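Local coordinates for putative electron transport related protein (Corynebacterium diphtheriae, PDB 4PQ1), which probably acts as a thioredoxin-like thiol-disulfide oxidoreductase of the DsbF kind, exchanging electrons through a redox-active disulfide in a CxxC motif, at residues V84-S88 against K89-Q93; R143-A147 against Q148-K152. One frame throughout, in Å; residues are numbered along the deposited sequence.

Contact 1 of 2, residues V84-S88 against K89-Q93; sequences VRDYS and KNIAQ
The first torsion of Ile91 (chi1 -168°) points CG1 away from the amide nitrogen and leaves the branch CG2 between N and the carbonyl carbon, directed back at the loop that leads into the helix. There CG2 lies 3.2 Å from Ser88 O and also approaches the carboxylate of Asp86, the two side chains crossing at about a right angle. Asn90, with chi1 at 55°, swings its amide back as well, and its OD1 comes to 3.7 Å from Ser88 CB. Asp86 lays its carboxylate beside a helix residue with little bulk: OD2 is 3.8 Å from Ala92 CB, where a methyl suits the space next to a buried acid. OD2 finds its polar partners elsewhere, in Asn83 ND2 and Gln54 N. A water bridges the junction, donating to Tyr87 O and accepting from Lys89 N at 2.6 Å. The Lys89 chain leaves the loop fully extended, a long reach that suits its salt bridge to Glu30. This is the connection from strand 77-83 to helix 89-98 in a thioredoxin-like fold, after the carboxyl end of that strand in the mixed sheet, with Asp86 near, though not touching, the CxxC cysteines Cys56 and Cys59.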
loop_
_atom_site.group_PDB
_atom_site.type_symbol
_atom_site.label_atom_id
_atom_site.label_comp_id
_atom_site.label_asym_id
_atom_site.label_seq_id
_atom_site.Cartn_x
_atom_site.Cartn_y
_atom_site.Cartn_z
ATOM N N VAL A 84 0.467 4.515 -9.345
ATOM C CA VAL A 84 -0.194 4.058 -10.566
ATOM C C VAL A 84 -0.665 5.258 -11.420
ATOM O O VAL A 84 -0.909 6.339 -10.893
ATOM C CB VAL A 84 -1.393 3.120 -10.253
ATOM C CG1 VAL A 84 -0.939 1.940 -9.353
ATOM C CG2 VAL A 84 -2.538 3.882 -9.595
ATOM N N ARG A 85 -0.749 5.055 -12.733
ATOM C CA ARG A 85 -1.353 6.031 -13.650
ATOM C C ARG A 85 -0.628 7.371 -13.654
ATOM O O ARG A 85 -1.155 8.379 -14.117
ATOM C CB ARG A 85 -2.826 6.252 -13.310
ATOM C CG ARG A 85 -3.775 5.378 -14.092
ATOM C CD ARG A 85 -5.136 5.245 -13.411
ATOM N NE ARG A 85 -5.457 3.835 -13.310
ATOM C CZ ARG A 85 -6.306 3.288 -12.452
ATOM N NH1 ARG A 85 -6.983 4.026 -11.579
ATOM N NH2 ARG A 85 -6.473 1.974 -12.484
ATOM N N ASP A 86 0.590 7.369 -13.135
ATOM C CA ASP A 86 1.488 8.491 -13.299
ATOM C C ASP A 86 2.462 8.138 -14.412
ATOM O O ASP A 86 3.534 7.575 -14.170
ATOM C CB ASP A 86 2.205 8.814 -11.990
ATOM C CG ASP A 86 1.565 9.973 -11.258
ATOM O OD1 ASP A 86 1.198 10.955 -11.936
ATOM O OD2 ASP A 86 1.434 9.909 -10.014
ATOM N N TYR A 87 2.057 8.447 -15.639
ATOM C CA TYR A 87 2.817 8.069 -16.825
ATOM C C TYR A 87 4.024 8.960 -17.021
ATOM O O TYR A 87 4.956 8.613 -17.746
ATOM C CB TYR A 87 1.919 8.100 -18.056
ATOM C CG TYR A 87 0.720 7.210 -17.887
ATOM C CD1 TYR A 87 0.869 5.836 -17.709
ATOM C CD2 TYR A 87 -0.563 7.738 -17.871
ATOM C CE1 TYR A 87 -0.241 5.006 -17.525
ATOM C CE2 TYR A 87 -1.676 6.918 -17.695
ATOM C CZ TYR A 87 -1.506 5.555 -17.529
ATOM O OH TYR A 87 -2.605 4.746 -17.362
ATOM N N SER A 88 4.017 10.105 -16.362
ATOM C CA SER A 88 5.213 10.920 -16.328
ATOM C C SER A 88 5.798 10.762 -14.946
ATOM O O SER A 88 5.238 11.250 -13.957
ATOM C CB SER A 88 4.913 12.394 -16.664
ATOM O OG SER A 88 4.708 12.549 -18.061
ATOM N N LYS A 89 6.924 10.060 -14.885
ATOM C CA LYS A 89 7.542 9.726 -13.612
ATOM C C LYS A 89 7.995 10.973 -12.852
ATOM O O LYS A 89 7.914 11.016 -11.619
ATOM C CB LYS A 89 8.732 8.787 -13.824
ATOM C CG LYS A 89 9.209 8.112 -12.556
ATOM C CD LYS A 89 10.382 7.191 -12.823
ATOM C CE LYS A 89 10.663 6.302 -11.628
ATOM N NZ LYS A 89 11.800 5.365 -11.873
ATOM N N ASN A 90 8.438 12.003 -13.576
ATOM C CA ASN A 90 9.115 13.111 -12.903
ATOM C C ASN A 90 8.204 13.915 -11.996
ATOM O O ASN A 90 8.658 14.497 -11.018
ATOM C CB ASN A 90 9.818 14.036 -13.915
ATOM C CG ASN A 90 8.908 14.578 -14.994
ATOM O OD1 ASN A 90 7.752 14.178 -15.151
ATOM N ND2 ASN A 90 9.461 15.487 -15.788
ATOM N N ILE A 91 6.913 13.912 -12.279
ATOM C CA ILE A 91 5.998 14.682 -11.454
ATOM C C ILE A 91 5.620 13.874 -10.203
ATOM O O ILE A 91 5.407 14.437 -9.121
ATOM C CB ILE A 91 4.761 15.103 -12.278
ATOM C CG1 ILE A 91 3.922 16.151 -11.546
ATOM C CG2 ILE A 91 3.953 13.906 -12.687
ATOM C CD1 ILE A 91 2.840 16.757 -12.431
ATOM N N ALA A 92 5.598 12.546 -10.328
ATOM C CA ALA A 92 5.384 11.690 -9.169
ATOM C C ALA A 92 6.560 11.831 -8.206
ATOM O O ALA A 92 6.366 11.983 -7.005
ATOM C CB ALA A 92 5.191 10.246 -9.601
ATOM N N GLN A 93 7.781 11.798 -8.730
ATOM C CA GLN A 93 8.959 12.022 -7.895
ATOM C C GLN A 93 8.955 13.400 -7.238
ATOM O O GLN A 93 9.343 13.541 -6.073
ATOM C CB GLN A 93 10.227 11.870 -8.711
ATOM C CG GLN A 93 10.326 10.582 -9.453
ATOM C CD GLN A 93 11.430 10.630 -10.468
ATOM O OE1 GLN A 93 11.598 11.631 -11.179
ATOM N NE2 GLN A 93 12.209 9.555 -10.543
HETATM O O HOH W 1 7.992 9.214 -17.043
#

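Contact 2 of 2, residues R143-A147 against Q148-K152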
loop_
_atom_site.group_PDB
_atom_site.type_symbol
_atom_site.label_atom_id
_atom_site.label_comp_id
_atom_site.label_asym_id
_atom_site.label_seq_id
_atom_site.Cartn_x
_atom_site.Cartn_y
_atom_site.Cartn_z
ATOM N N ARG A 143 -10.812 2.937 -0.058
ATOM C CA ARG A 143 -11.185 4.289 0.239
ATOM C C ARG A 143 -9.956 4.957 0.788
ATOM O O ARG A 143 -9.004 4.280 1.163
ATOM C CB ARG A 143 -12.341 4.356 1.238
ATOM C CG ARG A 143 -12.068 3.668 2.566
ATOM C CD ARG A 143 -13.042 4.166 3.623
ATOM N NE ARG A 143 -12.923 3.475 4.903
ATOM C CZ ARG A 143 -12.202 3.911 5.929
ATOM N NH1 ARG A 143 -11.519 5.041 5.830
ATOM N NH2 ARG A 143 -12.165 3.218 7.060
ATOM N N GLU A 144 -9.961 6.289 0.756
ATOM C CA GLU A 144 -9.015 7.085 1.507
ATOM C C GLU A 144 -9.041 6.655 2.987
ATOM O O GLU A 144 -10.110 6.335 3.529
ATOM C CB GLU A 144 -9.369 8.570 1.362
ATOM C CG GLU A 144 -8.414 9.510 2.058
ATOM C CD GLU A 144 -8.720 10.988 1.775
ATOM O OE1 GLU A 144 -8.019 11.841 2.373
ATOM O OE2 GLU A 144 -9.655 11.285 0.979
ATOM N N VAL A 145 -7.874 6.636 3.630
ATOM C CA VAL A 145 -7.787 6.280 5.043
ATOM C C VAL A 145 -7.167 7.410 5.854
ATOM O O VAL A 145 -6.413 8.214 5.310
ATOM C CB VAL A 145 -6.937 5.012 5.276
ATOM C CG1 VAL A 145 -7.694 3.771 4.853
ATOM C CG2 VAL A 145 -5.590 5.110 4.550
ATOM N N THR A 146 -7.478 7.453 7.153
ATOM C CA THR A 146 -6.734 8.275 8.105
ATOM C C THR A 146 -5.620 7.463 8.734
ATOM O O THR A 146 -5.582 6.235 8.612
ATOM C CB THR A 146 -7.605 8.807 9.259
ATOM O OG1 THR A 146 -8.094 7.705 10.030
ATOM C CG2 THR A 146 -8.766 9.617 8.745
ATOM N N ALA A 147 -4.730 8.146 9.442
ATOM C CA ALA A 147 -3.631 7.464 10.103
ATOM C C ALA A 147 -4.152 6.511 11.197
ATOM O O ALA A 147 -3.544 5.478 11.471
ATOM C CB ALA A 147 -2.659 8.471 10.678
ATOM N N GLN A 148 -5.302 6.840 11.781
ATOM C CA GLN A 148 -5.842 6.059 12.884
ATOM C C GLN A 148 -6.562 4.797 12.366
ATOM O O GLN A 148 -6.615 3.775 13.069
ATOM C CB GLN A 148 -6.770 6.928 13.743
ATOM C CG GLN A 148 -7.001 6.426 15.179
ATOM C CD GLN A 148 -5.718 6.024 15.901
ATOM O OE1 GLN A 148 -5.398 4.839 16.001
ATOM N NE2 GLN A 148 -4.983 7.007 16.408
ATOM N N ASP A 149 -7.108 4.870 11.148
ATOM C CA ASP A 149 -7.617 3.681 10.449
ATOM C C ASP A 149 -6.545 2.607 10.469
ATOM O O ASP A 149 -6.777 1.468 10.883
ATOM C CB ASP A 149 -7.983 3.982 8.986
ATOM C CG ASP A 149 -9.311 4.708 8.824
ATOM O OD1 ASP A 149 -10.275 4.408 9.567
ATOM O OD2 ASP A 149 -9.392 5.574 7.915
ATOM N N LEU A 150 -5.354 3.001 10.038
ATOM C CA LEU A 150 -4.250 2.082 9.858
ATOM C C LEU A 150 -3.636 1.681 11.174
ATOM O O LEU A 150 -3.349 0.511 11.386
ATOM C CB LEU A 150 -3.191 2.701 8.964
ATOM C CG LEU A 150 -3.760 3.099 7.604
ATOM C CD1 LEU A 150 -2.687 3.735 6.746
ATOM C CD2 LEU A 150 -4.345 1.889 6.909
ATOM N N ILE A 151 -3.439 2.652 12.056
ATOM C CA ILE A 151 -2.824 2.381 13.344
ATOM C C ILE A 151 -3.639 1.358 14.150
ATOM O O ILE A 151 -3.080 0.469 14.760
ATOM C CB ILE A 151 -2.634 3.686 14.157
ATOM C CG1 ILE A 151 -1.382 4.420 13.671
ATOM C CG2 ILE A 151 -2.490 3.384 15.651
ATOM C CD1 ILE A 151 -1.249 5.812 14.222
ATOM N N LYS A 152 -4.958 1.482 14.125
ATOM C CA LYS A 152 -5.819 0.556 14.825
ATOM C C LYS A 152 -5.586 -0.867 14.361
ATOM O O LYS A 152 -5.497 -1.781 15.182
ATOM C CB LYS A 152 -7.283 0.938 14.641
ATOM C CG LYS A 152 -7.683 2.108 15.506
ATOM C CD LYS A 152 -9.182 2.328 15.492
ATOM C CE LYS A 152 -9.578 3.349 16.552
ATOM N NZ LYS A 152 -11.043 3.625 16.562
#
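Asp149 OD2 is the polar centre of this helix start, gripped by two strong donors that reach it from opposite faces of the carboxylate plane. Thr146 N bonds to Asp149 OD2 at 2.8 Å on the anti side, nearly straight at 166°. Arg143 NH1 forms a salt bridge to Asp149 OD2 at 3.0 Å, arriving from above the carboxylate plane, and NH2 adds a weak bond to OD1. The guanidinium and carboxylate planes stand 70° apart. Arg143 NH1 also bonds to Glu144 O at 3.0 Å, which helps fix the rotation of the guanidinium, while NE pairs with Glu13. In return, Thr146 holds OG1 between its backbone N and carbonyl carbon (chi1 64°), where it accepts from Asp149 N at 3.2 Å and weakly from Gln148 N. These reciprocal bonds make a capping box: threonine's short hydroxyl reaches the amides of Gln148 and Asp149, while Asp65 takes that of Ala147, and the aspartate is long enough to return to the N-cap amide. Ile151 N bonds to Ala147 O at 2.9 Å, a regular helical bond. Val145 CG2 meets Leu150 CD1 at 3.9 Å, the branched chains crossing at about a right angle. Leu150 extends this apolar layer, packing helix 147-156 against Leu66 and Val69 of helix 63-73 and against Thr128 and Val130 of strand 127-131.

Overall arrangement
Both contacts lie where a strand of the central mixed sheet gives way, through a loop, to a helix, but they solve the entry differently: residues 84-93 use a water bridge and light side-chain contacts, residues 143-152 a capping box reinforced by a salt bridge. Their centres are about 24 Å apart and their nearest atoms about 12 Å, so they do not touch. The disulfide-forming pair Cys56 and Cys59 lies unequally with respect to them. Contact 1 brings Asp86 near these cysteines, whereas contact 2 meets the chain beyond them, through Ser61 and Glu62 and then helix 63-73. Contact 1 thus borders the probable redox site, and contact 2 lies at the start of the C-terminal helix 147-156.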